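Local coordinates for DltD domain-containing protein (Beauveria bassiana, PDB 7D78) that is a thioesterase of the polyketide transferase af380 family that probably closes polyketide chains into medium-ring lactones, at residues Pro121-Ser125 with Ser126-Leu130; Asn232-Ala235 with Leu236-Gln240; Ala243-Pro247 with Lys248-Lys252; Glu314-Arg317 with Glu318-Gly322. All blocks are in the same frame, centred on the assembly; numbering follows the deposited sequence.

Contact 2 is the buried one, while contacts 1, 3 and 4 are partly buried and carry charged side chains at their open sides. Contacts 1 and 4 touch each other: the corner leading into strand 127-133 lies against the end of helix 305-319, where Val-320 packs on Lys-127 and Thr-129. Contacts 2 and 3 share helix 238-244, the first at its beginning and the second where it gives way to helix 247-251. Their chemistry follows place: an aspartate ties the corner of contact 1, a threonine hydroxyl serves the buried turn of contact 2, a proline opens the helix of contact 3 and a glutamate in its first turn pairs with a lysine, and an asparagine finishes that of contact 4.

Contact 1: residues Pro121-Ser125 with Ser126-Leu130; sequences PSVDS and SKITL
Asp-124 and Lys-127 are the first and last residues of a type I beta turn, the corner at which strand 123-124 gives way to strand 127-133 of the central alpha/beta-hydrolase sheet. Among the hydrogen bonds, the one that defines the turn joins Lys-127 N to Asp-124 O over 2.9 Å. The aspartate side chain adds an Asx turn, since Asp-124 OD1 accepts Ser-126 N at 2.9 Å. The same oxygen takes a hydroxyl, Ser-126 OG to Asp-124 OD1 2.6 Å, and both donors come from one face of the carboxylate plane. Aspartate suits the place because its short arm, with CG opposite the backbone N (chi1 -175°), holds OD1 beside the two donors.

The charged pair is looser. The extended chain of Lys-127 runs past the carboxylate, bringing CE to 3.3 Å from Asp-124 OD2. The salt bridge from Lys-127 NZ to Asp-124 OD2 is long at 3.9 Å, and water 1 mends it by donating to OD2 and accepting from NZ. With an alanine here, the amide and hydroxyl of Ser-126 would probably lose their shared acceptor and Lys-127 its nearby negative charge.

Apolar contact is made on the inner side, where Val-123 CG1 meets Ile-128 CD1 at 3.8 Å, the two side chains crossing at about a right angle. Both are beta-branched, as suits strands, and both rest on Ala-53 of strand 51-57. Water 2 bridges the corner itself, donating to Ser-125 O at 2.7 Å and accepting from Ile-128 N.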
loop_
_atom_site.group_PDB
_atom_site.type_symbol
_atom_site.label_atom_id
_atom_site.label_comp_id
_atom_site.label_asym_id
_atom_site.label_seq_id
_atom_site.Cartn_x
_atom_site.Cartn_y
_atom_site.Cartn_z
ATOM N N PRO A 121 -0.496 -28.270 16.549
ATOM C CA PRO A 121 0.230 -29.520 16.871
ATOM C C PRO A 121 0.536 -30.399 15.670
ATOM O O PRO A 121 1.580 -31.070 15.655
ATOM C CB PRO A 121 -0.718 -30.241 17.849
ATOM C CG PRO A 121 -1.668 -29.197 18.335
ATOM C CD PRO A 121 -1.799 -28.183 17.239
ATOM N N SER A 122 -0.333 -30.419 14.663
ATOM C CA SER A 122 -0.150 -31.273 13.496
ATOM C C SER A 122 0.674 -30.624 12.386
ATOM O O SER A 122 0.882 -31.251 11.344
ATOM C CB SER A 122 -1.517 -31.682 12.933
ATOM O OG SER A 122 -2.173 -30.550 12.380
ATOM N N VAL A 123 1.147 -29.397 12.573
ATOM C CA VAL A 123 1.758 -28.628 11.495
ATOM C C VAL A 123 3.268 -28.637 11.663
ATOM O O VAL A 123 3.786 -28.375 12.755
ATOM C CB VAL A 123 1.215 -27.189 11.470
ATOM C CG1 VAL A 123 1.956 -26.361 10.436
ATOM C CG2 VAL A 123 -0.293 -27.212 11.185
ATOM N N ASP A 124 3.973 -28.954 10.580
ATOM C CA ASP A 124 5.425 -28.840 10.512
ATOM C C ASP A 124 5.756 -27.407 10.103
ATOM O O ASP A 124 5.589 -27.034 8.939
ATOM C CB ASP A 124 5.968 -29.852 9.504
ATOM C CG ASP A 124 7.475 -29.880 9.446
ATOM O OD1 ASP A 124 8.122 -28.900 9.875
ATOM O OD2 ASP A 124 8.006 -30.910 8.972
ATOM N N SER A 125 6.225 -26.606 11.058
ATOM C CA SER A 125 6.503 -25.196 10.797
ATOM C C SER A 125 7.593 -24.990 9.748
ATOM O O SER A 125 7.771 -23.862 9.274
ATOM C CB SER A 125 6.909 -24.507 12.106
ATOM O OG SER A 125 8.182 -24.963 12.516
ATOM N N SER A 126 8.321 -26.040 9.375
ATOM C CA SER A 126 9.347 -25.935 8.344
ATOM C C SER A 126 8.826 -26.267 6.955
ATOM O O SER A 126 9.607 -26.258 5.999
ATOM C CB SER A 126 10.538 -26.856 8.672
ATOM O OG SER A 126 10.192 -28.229 8.527
ATOM N N LYS A 127 7.531 -26.561 6.813
ATOM C CA LYS A 127 6.969 -26.973 5.529
ATOM C C LYS A 127 5.656 -26.224 5.261
ATOM O O LYS A 127 4.620 -26.839 5.021
ATOM C CB LYS A 127 6.723 -28.486 5.466
ATOM C CG LYS A 127 7.944 -29.377 5.669
ATOM C CD LYS A 127 7.527 -30.846 5.525
ATOM C CE LYS A 127 8.639 -31.823 5.877
ATOM N NZ LYS A 127 8.108 -33.223 5.810
ATOM N N ILE A 128 5.707 -24.886 5.282
ATOM C CA ILE A 128 4.539 -24.036 5.032
ATOM C C ILE A 128 4.522 -23.627 3.562
ATOM O O ILE A 128 5.533 -23.138 3.038
ATOM C CB ILE A 128 4.556 -22.784 5.931
ATOM C CG1 ILE A 128 4.636 -23.155 7.415
ATOM C CG2 ILE A 128 3.357 -21.894 5.619
ATOM C CD1 ILE A 128 3.465 -23.998 7.930
ATOM N N THR A 129 3.371 -23.805 2.901
ATOM C CA THR A 129 3.137 -23.381 1.521
ATOM C C THR A 129 1.973 -22.400 1.491
ATOM O O THR A 129 0.986 -22.579 2.216
ATOM C CB THR A 129 2.831 -24.592 0.602
ATOM O OG1 THR A 129 4.030 -25.352 0.398
ATOM C CG2 THR A 129 2.267 -24.153 -0.783
ATOM N N LEU A 130 2.103 -21.341 0.682
ATOM C CA LEU A 130 1.004 -20.414 0.429
ATOM C C LEU A 130 0.401 -20.691 -0.942
ATOM O O LEU A 130 1.125 -20.816 -1.941
ATOM C CB LEU A 130 1.448 -18.951 0.513
ATOM C CG LEU A 130 1.849 -18.409 1.893
ATOM C CD1 LEU A 130 1.969 -16.896 1.859
ATOM C CD2 LEU A 130 0.899 -18.874 3.016
HETATM O O HOH W 1 6.591 -33.009 8.194
HETATM O O HOH W 2 7.942 -23.412 6.602
#

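Contact 2: residues Asn232-Ala235 with Leu236-Gln240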
loop_
_atom_site.group_PDB
_atom_site.type_symbol
_atom_site.label_atom_id
_atom_site.label_comp_id
_atom_site.label_asym_id
_atom_site.label_seq_id
_atom_site.Cartn_x
_atom_site.Cartn_y
_atom_site.Cartn_z
ATOM N N ASN A 232 -22.506 -9.982 -1.456
ATOM C CA ASN A 232 -22.151 -9.651 -2.839
ATOM C C ASN A 232 -22.022 -8.133 -3.007
ATOM O O ASN A 232 -22.693 -7.487 -3.812
ATOM C CB ASN A 232 -23.169 -10.245 -3.807
ATOM C CG ASN A 232 -22.772 -10.058 -5.260
ATOM O OD1 ASN A 232 -21.597 -9.896 -5.581
ATOM N ND2 ASN A 232 -23.759 -10.085 -6.149
ATOM N N LYS A 233 -21.125 -7.563 -2.206
ATOM C CA LYS A 233 -20.889 -6.127 -2.225
ATOM C C LYS A 233 -19.476 -5.872 -1.733
ATOM O O LYS A 233 -18.940 -6.658 -0.951
ATOM C CB LYS A 233 -21.898 -5.370 -1.344
ATOM C CG LYS A 233 -21.896 -5.809 0.134
ATOM C CD LYS A 233 -22.885 -4.991 0.991
ATOM C CE LYS A 233 -22.801 -5.400 2.473
ATOM N NZ LYS A 233 -23.702 -4.593 3.362
ATOM N N ILE A 234 -18.869 -4.775 -2.215
ATOM C CA ILE A 234 -17.589 -4.310 -1.692
ATOM C C ILE A 234 -17.701 -2.831 -1.356
ATOM O O ILE A 234 -18.537 -2.105 -1.901
ATOM C CB ILE A 234 -16.419 -4.531 -2.682
ATOM C CG1 ILE A 234 -16.705 -3.808 -4.018
ATOM C CG2 ILE A 234 -16.156 -6.020 -2.879
ATOM C CD1 ILE A 234 -15.498 -3.704 -4.950
ATOM N N ALA A 235 -16.832 -2.383 -0.455
ATOM C CA ALA A 235 -16.652 -0.952 -0.254
ATOM C C ALA A 235 -15.976 -0.343 -1.476
ATOM O O ALA A 235 -14.971 -0.872 -1.963
ATOM C CB ALA A 235 -15.808 -0.687 0.993
ATOM N N LEU A 236 -16.522 0.772 -1.972
ATOM C CA LEU A 236 -15.873 1.485 -3.071
ATOM C C LEU A 236 -14.407 1.798 -2.768
ATOM O O LEU A 236 -13.566 1.787 -3.679
ATOM C CB LEU A 236 -16.637 2.782 -3.382
ATOM C CG LEU A 236 -16.189 3.554 -4.631
ATOM C CD1 LEU A 236 -16.843 2.978 -5.922
ATOM C CD2 LEU A 236 -16.516 5.033 -4.476
ATOM N N GLN A 237 -14.074 2.061 -1.498
ATOM C CA GLN A 237 -12.694 2.415 -1.159
ATOM C C GLN A 237 -11.707 1.302 -1.480
ATOM O O GLN A 237 -10.496 1.560 -1.503
ATOM C CB GLN A 237 -12.586 2.791 0.320
ATOM C CG GLN A 237 -13.201 4.156 0.649
ATOM C CD GLN A 237 -12.613 5.294 -0.194
ATOM O OE1 GLN A 237 -11.414 5.320 -0.472
ATOM N NE2 GLN A 237 -13.467 6.241 -0.597
ATOM N N THR A 238 -12.191 0.075 -1.705
ATOM C CA THR A 238 -11.383 -1.002 -2.274
ATOM C C THR A 238 -10.589 -0.478 -3.456
ATOM O O THR A 238 -9.395 -0.762 -3.591
ATOM C CB THR A 238 -12.270 -2.167 -2.732
ATOM O OG1 THR A 238 -12.969 -2.713 -1.609
ATOM C CG2 THR A 238 -11.437 -3.267 -3.431
ATOM N N TYR A 239 -11.248 0.318 -4.306
ATOM C CA TYR A 239 -10.596 0.796 -5.516
ATOM C C TYR A 239 -9.446 1.747 -5.202
ATOM O O TYR A 239 -8.510 1.864 -5.999
ATOM C CB TYR A 239 -11.629 1.463 -6.417
ATOM C CG TYR A 239 -12.723 0.517 -6.869
ATOM C CD1 TYR A 239 -12.461 -0.839 -7.084
ATOM C CD2 TYR A 239 -14.017 0.978 -7.085
ATOM C CE1 TYR A 239 -13.480 -1.712 -7.507
ATOM C CE2 TYR A 239 -15.027 0.130 -7.504
ATOM C CZ TYR A 239 -14.759 -1.204 -7.722
ATOM O OH TYR A 239 -15.789 -2.023 -8.143
ATOM N N GLN A 240 -9.507 2.449 -4.067
ATOM C CA GLN A 240 -8.364 3.249 -3.638
ATOM C C GLN A 240 -7.171 2.356 -3.301
ATOM O O GLN A 240 -6.033 2.643 -3.694
ATOM C CB GLN A 240 -8.752 4.114 -2.438
ATOM C CG GLN A 240 -7.599 4.937 -1.855
ATOM C CD GLN A 240 -7.081 5.977 -2.830
ATOM O OE1 GLN A 240 -6.090 5.757 -3.546
ATOM N NE2 GLN A 240 -7.755 7.109 -2.880
#
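Ala-235 and Thr-238 bound a type I beta turn that leads from the short strand 234-235, paired with strand 190-191, into helix 238-244. Two donors of Thr-238 grip one oxygen: its N lies 2.9 Å from Ala-235 O, and its OG1 reaches the same atom at 2.7 Å. They come from different directions, the hydroxyl in the carbonyl plane and the amide well above it. The threonine torsion makes this possible, for at chi1 -62° OG1 stands beside its own backbone N and so looks back at the alanine. That hydroxyl also meets Ile-101 N, which gives a buried polar atom a second partner and explains why threonine suits the place better than a plain hydrocarbon.

The side chain of Leu-236 packs on Leu-191 of strand 190-191 and on helix 168-183, whereas Gln-237 sends its amide to Asp-178 on that helix. Small Ala-235 sits against Met-190 of the partner strand.

Ile-234 and Tyr-239 complete the apolar side, their side chains crossing at about a right angle. With chi1 58°, Ile-234 CG1 lies between its backbone N and carbonyl carbon, and its end CD1 approaches the phenol obliquely, 3.8 Å from Tyr-239 CZ and 3.6 Å from Tyr-239 OH.

Contact 3: residues Ala243-Pro247 with Lys248-Lys252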
loop_
_atom_site.group_PDB
_atom_site.type_symbol
_atom_site.label_atom_id
_atom_site.label_comp_id
_atom_site.label_asym_id
_atom_site.label_seq_id
_atom_site.Cartn_x
_atom_site.Cartn_y
_atom_site.Cartn_z
ATOM N N ALA A 243 -5.662 1.156 -6.413
ATOM C CA ALA A 243 -4.905 2.171 -7.141
ATOM C C ALA A 243 -3.458 2.211 -6.675
ATOM O O ALA A 243 -2.546 2.424 -7.481
ATOM C CB ALA A 243 -5.554 3.546 -6.966
ATOM N N TRP A 244 -3.246 2.038 -5.366
ATOM C CA TRP A 244 -1.914 2.080 -4.774
ATOM C C TRP A 244 -1.103 0.833 -5.113
ATOM O O TRP A 244 0.117 0.919 -5.294
ATOM C CB TRP A 244 -2.017 2.181 -3.252
ATOM C CG TRP A 244 -2.691 3.398 -2.620
ATOM C CD1 TRP A 244 -3.441 3.394 -1.471
ATOM C CD2 TRP A 244 -2.635 4.767 -3.051
ATOM N NE1 TRP A 244 -3.852 4.664 -1.168
ATOM C CE2 TRP A 244 -3.373 5.527 -2.116
ATOM C CE3 TRP A 244 -2.030 5.425 -4.126
ATOM C CZ2 TRP A 244 -3.533 6.908 -2.235
ATOM C CZ3 TRP A 244 -2.182 6.790 -4.239
ATOM C CH2 TRP A 244 -2.935 7.520 -3.301
ATOM N N TRP A 245 -1.766 -0.319 -5.198
ATOM C CA TRP A 245 -1.096 -1.608 -5.301
ATOM C C TRP A 245 -0.361 -1.733 -6.624
ATOM O O TRP A 245 -0.938 -1.502 -7.693
ATOM C CB TRP A 245 -2.130 -2.724 -5.184
ATOM C CG TRP A 245 -1.616 -4.081 -4.811
ATOM C CD1 TRP A 245 -0.471 -4.381 -4.120
ATOM C CD2 TRP A 245 -2.265 -5.332 -5.076
ATOM N NE1 TRP A 245 -0.374 -5.751 -3.938
ATOM C CE2 TRP A 245 -1.459 -6.352 -4.521
ATOM C CE3 TRP A 245 -3.459 -5.688 -5.726
ATOM C CZ2 TRP A 245 -1.810 -7.701 -4.592
ATOM C CZ3 TRP A 245 -3.806 -7.022 -5.793
ATOM C CH2 TRP A 245 -2.986 -8.016 -5.221
ATOM N N GLN A 246 0.911 -2.121 -6.557
ATOM C CA GLN A 246 1.725 -2.387 -7.741
ATOM C C GLN A 246 2.257 -3.815 -7.659
ATOM O O GLN A 246 3.453 -4.027 -7.430
ATOM C CB GLN A 246 2.864 -1.375 -7.847
ATOM C CG GLN A 246 2.385 0.081 -7.715
ATOM C CD GLN A 246 1.525 0.482 -8.874
ATOM O OE1 GLN A 246 1.796 0.091 -10.011
ATOM N NE2 GLN A 246 0.466 1.251 -8.605
ATOM N N PRO A 247 1.389 -4.818 -7.836
ATOM C CA PRO A 247 1.807 -6.201 -7.546
ATOM C C PRO A 247 2.873 -6.730 -8.484
ATOM O O PRO A 247 3.695 -7.554 -8.058
ATOM C CB PRO A 247 0.503 -6.999 -7.679
ATOM C CG PRO A 247 -0.364 -6.167 -8.570
ATOM C CD PRO A 247 -0.019 -4.735 -8.260
ATOM N N LYS A 248 2.881 -6.302 -9.753
ATOM C CA LYS A 248 3.960 -6.714 -10.645
ATOM C C LYS A 248 5.315 -6.331 -10.076
ATOM O O LYS A 248 6.287 -7.081 -10.231
ATOM C CB LYS A 248 3.771 -6.108 -12.039
ATOM C CG LYS A 248 2.510 -6.586 -12.738
ATOM C CD LYS A 248 2.326 -5.919 -14.104
ATOM C CE LYS A 248 1.046 -6.389 -14.786
ATOM N NZ LYS A 248 0.764 -5.620 -16.033
ATOM N N GLU A 249 5.395 -5.191 -9.383
ATOM C CA GLU A 249 6.664 -4.801 -8.775
ATOM C C GLU A 249 6.976 -5.659 -7.560
ATOM O O GLU A 249 8.134 -6.038 -7.350
ATOM C CB GLU A 249 6.651 -3.321 -8.391
ATOM C CG GLU A 249 6.307 -2.384 -9.536
ATOM C CD GLU A 249 7.137 -2.647 -10.781
ATOM O OE1 GLU A 249 8.355 -2.898 -10.656
ATOM O OE2 GLU A 249 6.569 -2.599 -11.886
ATOM N N ILE A 250 5.959 -5.970 -6.745
ATOM C CA ILE A 250 6.194 -6.782 -5.549
ATOM C C ILE A 250 6.572 -8.211 -5.933
ATOM O O ILE A 250 7.406 -8.847 -5.271
ATOM C CB ILE A 250 4.967 -6.754 -4.615
ATOM C CG1 ILE A 250 4.652 -5.316 -4.188
ATOM C CG2 ILE A 250 5.235 -7.574 -3.371
ATOM C CD1 ILE A 250 3.279 -5.157 -3.597
ATOM N N LEU A 251 5.983 -8.734 -7.012
ATOM C CA LEU A 251 6.320 -10.088 -7.439
ATOM C C LEU A 251 7.798 -10.207 -7.792
ATOM O O LEU A 251 8.375 -11.297 -7.679
ATOM C CB LEU A 251 5.446 -10.511 -8.622
ATOM C CG LEU A 251 4.292 -11.454 -8.262
ATOM C CD1 LEU A 251 3.279 -10.737 -7.363
ATOM C CD2 LEU A 251 3.607 -12.004 -9.519
ATOM N N LYS A 252 8.438 -9.096 -8.177
ATOM C CA LYS A 252 9.860 -9.142 -8.499
ATOM C C LYS A 252 10.713 -9.391 -7.264
ATOM O O LYS A 252 11.841 -9.874 -7.397
ATOM C CB LYS A 252 10.293 -7.851 -9.204
ATOM C CG LYS A 252 9.697 -7.685 -10.595
ATOM C CD LYS A 252 9.772 -6.240 -11.053
ATOM C CE LYS A 252 9.096 -6.045 -12.407
ATOM N NZ LYS A 252 9.312 -4.661 -12.925
HETATM O O HOH W 3 3.581 -2.021 -11.495
#
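Gln-246 O accepts Ile-250 N at 3.2 Å and Pro-247 O takes Leu-251 N at 2.8 Å, opening helix 247-251 with Gln-246 as its N-cap. Proline suits this first turn, where an amide hydrogen is not needed, and Pro-247 CB lies 3.8 Å above one face of the Trp-245 ring, offset toward the rim. The indole also meets Ile-250 CD1, 3.7 Å from Trp-245 NE1, with the two side chains at about a right angle. The rings of Phe-135 and Phe-162 also meet this indole.

On the side facing the second subunit, Glu-249 CG stands beside its backbone N (chi1 -55°) and lies against Gln-246 CB; the bend at chi2 (-50°) then turns the carboxylate. Water 3 donates to both Gln-246 OE1 and Glu-249 OE2, and Lys-252 NZ forms a salt bridge with Glu-249 OE1 at 3.0 Å, from the syn side but tilted out of the carboxylate plane. An alanine here is likely to leave Lys-252 without its charged mate and Gln-246 without its water-mediated link. A negative charge in the first helical turn would also suit the helix dipole.

The arrangement is a helix N-terminus at the subunit interface, where Gln-246 and Glu-249 pack on Gln-246 of the second subunit.

Contact 4: residues Glu314-Arg317 with Glu318-Gly322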
loop_
_atom_site.group_PDB
_atom_site.type_symbol
_atom_site.label_atom_id
_atom_site.label_comp_id
_atom_site.label_asym_id
_atom_site.label_seq_id
_atom_site.Cartn_x
_atom_site.Cartn_y
_atom_site.Cartn_z
ATOM N N GLU A 314 2.341 -32.505 -6.165
ATOM C CA GLU A 314 3.647 -32.982 -6.601
ATOM C C GLU A 314 4.682 -31.867 -6.500
ATOM O O GLU A 314 5.781 -32.074 -5.973
ATOM C CB GLU A 314 3.564 -33.532 -8.026
ATOM C CG GLU A 314 4.890 -34.074 -8.562
ATOM C CD GLU A 314 4.925 -34.156 -10.087
ATOM O OE1 GLU A 314 5.883 -34.752 -10.631
ATOM O OE2 GLU A 314 3.999 -33.627 -10.746
ATOM N N PHE A 315 4.335 -30.664 -6.982
ATOM C CA PHE A 315 5.265 -29.537 -6.904
ATOM C C PHE A 315 5.600 -29.196 -5.456
ATOM O O PHE A 315 6.759 -28.936 -5.119
ATOM C CB PHE A 315 4.677 -28.319 -7.626
ATOM C CG PHE A 315 5.552 -27.096 -7.574
ATOM C CD1 PHE A 315 6.533 -26.891 -8.535
ATOM C CD2 PHE A 315 5.390 -26.143 -6.572
ATOM C CE1 PHE A 315 7.348 -25.769 -8.495
ATOM C CE2 PHE A 315 6.207 -25.009 -6.519
ATOM C CZ PHE A 315 7.179 -24.820 -7.482
ATOM N N ILE A 316 4.599 -29.196 -4.580
ATOM C CA ILE A 316 4.852 -28.895 -3.175
ATOM C C ILE A 316 5.722 -29.980 -2.546
ATOM O O ILE A 316 6.696 -29.690 -1.842
ATOM C CB ILE A 316 3.519 -28.720 -2.423
ATOM C CG1 ILE A 316 2.730 -27.560 -3.035
ATOM C CG2 ILE A 316 3.762 -28.482 -0.945
ATOM C CD1 ILE A 316 1.306 -27.414 -2.517
ATOM N N ARG A 317 5.395 -31.250 -2.814
ATOM C CA ARG A 317 6.180 -32.354 -2.270
ATOM C C ARG A 317 7.640 -32.252 -2.687
ATOM O O ARG A 317 8.546 -32.482 -1.878
ATOM C CB ARG A 317 5.589 -33.691 -2.725
ATOM C CG ARG A 317 5.266 -34.650 -1.592
ATOM C CD ARG A 317 4.803 -36.010 -2.114
ATOM N NE ARG A 317 3.510 -35.928 -2.787
ATOM C CZ ARG A 317 2.338 -35.978 -2.163
ATOM N NH1 ARG A 317 2.288 -36.108 -0.840
ATOM N NH2 ARG A 317 1.213 -35.897 -2.860
ATOM N N GLU A 318 7.891 -31.894 -3.943
ATOM C CA GLU A 318 9.265 -31.859 -4.427
ATOM C C GLU A 318 10.054 -30.727 -3.784
ATOM O O GLU A 318 11.231 -30.897 -3.453
ATOM C CB GLU A 318 9.285 -31.722 -5.948
ATOM C CG GLU A 318 8.979 -33.015 -6.687
ATOM C CD GLU A 318 9.136 -32.879 -8.192
ATOM O OE1 GLU A 318 8.307 -33.453 -8.934
ATOM O OE2 GLU A 318 10.091 -32.202 -8.630
ATOM N N ASN A 319 9.420 -29.573 -3.578
ATOM C CA ASN A 319 10.139 -28.368 -3.182
ATOM C C ASN A 319 10.049 -28.040 -1.697
ATOM O O ASN A 319 10.875 -27.268 -1.204
ATOM C CB ASN A 319 9.629 -27.179 -3.997
ATOM C CG ASN A 319 9.954 -27.323 -5.454
ATOM O OD1 ASN A 319 11.108 -27.186 -5.839
ATOM N ND2 ASN A 319 8.945 -27.625 -6.279
ATOM N N VAL A 320 9.081 -28.597 -0.977
ATOM C CA VAL A 320 8.924 -28.325 0.446
ATOM C C VAL A 320 9.217 -29.602 1.226
ATOM O O VAL A 320 8.303 -30.275 1.721
ATOM C CB VAL A 320 7.514 -27.774 0.732
ATOM C CG1 VAL A 320 7.399 -27.296 2.162
ATOM C CG2 VAL A 320 7.224 -26.613 -0.203
ATOM N N ALA A 321 10.501 -29.951 1.336
ATOM C CA ALA A 321 10.902 -31.251 1.865
ATOM C C ALA A 321 11.552 -31.157 3.245
ATOM O O ALA A 321 12.188 -32.121 3.691
ATOM C CB ALA A 321 11.834 -31.957 0.871
ATOM N N GLY A 322 11.398 -30.026 3.934
ATOM C CA GLY A 322 11.877 -29.879 5.302
ATOM C C GLY A 322 13.335 -29.456 5.400
ATOM O O GLY A 322 14.021 -29.415 4.372
HETATM O O HOH W 4 7.731 -33.103 1.249
#
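Phe-315 and Asn-319 meet twice, through the backbone and through the ring. The amide group of Asn-319 donates from ND2 to Phe-315 O at 2.8 Å, and the same nitrogen sits over the centre of the Phe-315 ring, 3.2 Å above its plane. Ring and amide planes are 48° apart, so the group leans over the face rather than stacking flat. Asn-319 N also bonds Phe-315 O, at 3.1 Å, from the opposite face of the carbonyl plane; two donors from one residue thus hold one oxygen. The torsions explain it: Phe-315 CG is turned opposite its backbone N (chi1 179°), while Asn-319 CG, at -66°, stays beside its own N and brings the amide back along the helix.

One step on, Ile-316 and Val-320 lie side by side, CG2 to CG2 at 4.0 Å, and Val-320 N closes a bond of 2.8 Å on Ile-316 O. On the solvent side Glu-314 and Glu-318 also run alongside, with Glu-314 OE1 3.2 Å from Glu-318 OE1. Such like charges would probably repel, or raise the affinity of one for a proton. Water 4 donates to Arg-317 O at 3.3 Å and to Val-320 O.

Farther out, Ile-316 and Val-320 rest on Thr-129 of strand 127-133, and Val-320 reaches Ala-152 of strand 150-156; Phe-315 packs on Pro-258. Phe-315 and Ile-316 inward and Glu-314 and Glu-318 outward suit an amphipathic helix, and Val-320 continues the apolar side just beyond it. This is the C-terminal helix of an alpha/beta-hydrolase fold, laid against its central sheet and ending where Val-320 leaves helical geometry.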